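Local coordinates for protein pyrrolidone-carboxylate peptidase (Pyrococcus furiosus, PDB 1X10) that removes N-terminal pyroglutamyl (5-oxoprolyl) groups from polypeptides as a thiol protease of the peptidase C15 family, working as a homotetramer, at residues Asp25-Lys30 with Phe37-Pro42. The protein carries 3 engineered substitutions. Residues are numbered along the deposited sequence; the frame is centred on the assembly and turned at random.
Sequences DLDGIK and FGRVLP
Asp27, the first residue past helix 18-26, reaches across to strand 34-41 and spends one carboxylate oxygen on two donors, one from Gly38 and one from Arg39. Its CG stands anti to the backbone N (chi1 -171°), which carries Asp27 OD2 to 2.8 Å from Gly38 N. That bond is nearly straight, 173° at the hydrogen, although the amide meets OD2 from above the carboxylate plane. Glycine suits this position because a side chain on Gly38 would be driven against the backbone N of Asp27. Arg39 leaves the strand pointing away, but its chain bends at chi2 and brings Arg39 NH1 to 3.2 Å from Asp27 OD2, a salt bridge whose hydrogen bond is weak. OD2 sits at the guanidinium edge, in its plane, while the carboxylate is turned 81° from it. Arg39 NH1 also donates to Gly38 O at 3.2 Å, which helps fix the group's rotation. With an alanine at Asp27, Gly38 N would probably lose this acceptor and Arg39 its closer carboxylate, Glu58 being only a long, weak partner. Away from the annotated sites, one carboxylate oxygen thus ties the helix exit of a beta-alpha-beta crossover (strands 2-8 and 34-41) to its returning strand by a short, straight hydrogen bond and a looser ionic contact.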
loop_
_atom_site.group_PDB
_atom_site.type_symbol
_atom_site.label_atom_id
_atom_site.label_comp_id
_atom_site.label_asym_id
_atom_site.label_seq_id
_atom_site.Cartn_x
_atom_site.Cartn_y
_atom_site.Cartn_z
ATOM N N ASP A 25 -25.750 -7.688 -17.046
ATOM C CA ASP A 25 -26.313 -6.378 -17.361
ATOM C C ASP A 25 -26.080 -5.992 -18.816
ATOM O O ASP A 25 -26.914 -5.318 -19.431
ATOM C CB ASP A 25 -25.707 -5.300 -16.454
ATOM C CG ASP A 25 -26.385 -5.228 -15.089
ATOM O OD1 ASP A 25 -25.886 -4.501 -14.209
ATOM O OD2 ASP A 25 -27.419 -5.891 -14.900
ATOM N N LEU A 26 -24.951 -6.419 -19.371
ATOM C CA LEU A 26 -24.627 -6.081 -20.748
ATOM C C LEU A 26 -25.189 -7.069 -21.767
ATOM O O LEU A 26 -25.261 -6.773 -22.956
ATOM C CB LEU A 26 -23.111 -5.959 -20.911
ATOM C CG LEU A 26 -22.458 -4.809 -20.138
ATOM C CD1 LEU A 26 -20.942 -4.848 -20.322
ATOM C CD2 LEU A 26 -23.017 -3.477 -20.637
ATOM N N ASP A 27 -25.611 -8.238 -21.307
ATOM C CA ASP A 27 -26.153 -9.235 -22.224
ATOM C C ASP A 27 -27.398 -8.737 -22.952
ATOM O O ASP A 27 -28.326 -8.226 -22.324
ATOM C CB ASP A 27 -26.511 -10.516 -21.478
ATOM C CG ASP A 27 -26.866 -11.660 -22.420
ATOM O OD1 ASP A 27 -27.719 -12.497 -22.051
ATOM O OD2 ASP A 27 -26.284 -11.735 -23.523
ATOM N N GLY A 28 -27.407 -8.886 -24.273
ATOM C CA GLY A 28 -28.554 -8.469 -25.060
ATOM C C GLY A 28 -28.658 -7.006 -25.443
ATOM O O GLY A 28 -29.551 -6.645 -26.209
ATOM N N ILE A 29 -27.775 -6.154 -24.929
ATOM C CA ILE A 29 -27.855 -4.745 -25.287
ATOM C C ILE A 29 -27.245 -4.545 -26.666
ATOM O O ILE A 29 -26.584 -5.437 -27.198
ATOM C CB ILE A 29 -27.106 -3.836 -24.283
ATOM C CG1 ILE A 29 -25.595 -3.949 -24.485
ATOM C CG2 ILE A 29 -27.489 -4.212 -22.859
ATOM C CD1 ILE A 29 -24.808 -2.920 -23.702
ATOM N N LYS A 30 -27.478 -3.375 -27.245
ATOM C CA LYS A 30 -26.924 -3.066 -28.550
ATOM C C LYS A 30 -26.311 -1.681 -28.546
ATOM O O LYS A 30 -26.871 -0.743 -27.982
ATOM C CB LYS A 30 -28.005 -3.150 -29.631
ATOM C CG LYS A 30 -28.607 -4.535 -29.795
ATOM C CD LYS A 30 -29.702 -4.574 -30.858
ATOM C CE LYS A 30 -29.150 -4.530 -32.276
ATOM N NZ LYS A 30 -28.432 -3.263 -32.579
ATOM N N PHE A 37 -23.312 -9.874 -26.346
ATOM C CA PHE A 37 -23.664 -11.102 -25.643
ATOM C C PHE A 37 -22.868 -11.114 -24.342
ATOM O O PHE A 37 -21.660 -10.875 -24.345
ATOM C CB PHE A 37 -23.290 -12.343 -26.466
ATOM C CG PHE A 37 -23.971 -12.423 -27.805
ATOM C CD1 PHE A 37 -23.598 -11.575 -28.846
ATOM C CD2 PHE A 37 -24.991 -13.344 -28.024
ATOM C CE1 PHE A 37 -24.237 -11.642 -30.093
ATOM C CE2 PHE A 37 -25.636 -13.418 -29.263
ATOM C CZ PHE A 37 -25.257 -12.567 -30.296
ATOM N N GLY A 38 -23.546 -11.382 -23.232
ATOM C CA GLY A 38 -22.872 -11.421 -21.947
ATOM C C GLY A 38 -22.968 -12.808 -21.348
ATOM O O GLY A 38 -24.061 -13.363 -21.218
ATOM N N ARG A 39 -21.825 -13.378 -20.986
ATOM C CA ARG A 39 -21.802 -14.719 -20.409
ATOM C C ARG A 39 -20.915 -14.796 -19.174
ATOM O O ARG A 39 -19.885 -14.134 -19.095
ATOM C CB ARG A 39 -21.315 -15.721 -21.456
ATOM C CG ARG A 39 -22.197 -15.806 -22.700
ATOM C CD ARG A 39 -23.501 -16.538 -22.409
ATOM N NE ARG A 39 -24.224 -16.856 -23.639
ATOM C CZ ARG A 39 -25.028 -16.019 -24.282
ATOM N NH1 ARG A 39 -25.232 -14.791 -23.816
ATOM N NH2 ARG A 39 -25.616 -16.403 -25.409
ATOM N N VAL A 40 -21.318 -15.624 -18.215
ATOM C CA VAL A 40 -20.557 -15.790 -16.984
ATOM C C VAL A 40 -19.732 -17.073 -17.050
ATOM O O VAL A 40 -20.226 -18.118 -17.477
ATOM C CB VAL A 40 -21.496 -15.853 -15.757
ATOM C CG1 VAL A 40 -20.681 -15.937 -14.471
ATOM C CG2 VAL A 40 -22.400 -14.629 -15.733
ATOM N N LEU A 41 -18.475 -16.988 -16.629
ATOM C CA LEU A 41 -17.582 -18.143 -16.644
ATOM C C LEU A 41 -17.289 -18.642 -15.236
ATOM O O LEU A 41 -17.258 -17.860 -14.285
ATOM C CB LEU A 41 -16.260 -17.773 -17.315
ATOM C CG LEU A 41 -16.357 -17.299 -18.763
ATOM C CD1 LEU A 41 -14.974 -16.851 -19.249
ATOM C CD2 LEU A 41 -16.894 -18.432 -19.629
ATOM N N PRO A 42 -17.078 -19.957 -15.083
ATOM C CA PRO A 42 -16.782 -20.503 -13.758
ATOM C C PRO A 42 -15.316 -20.223 -13.431
ATOM O O PRO A 42 -14.492 -20.124 -14.338
ATOM C CB PRO A 42 -17.053 -21.993 -13.939
ATOM C CG PRO A 42 -16.587 -22.229 -15.355
ATOM C CD PRO A 42 -17.178 -21.031 -16.089
#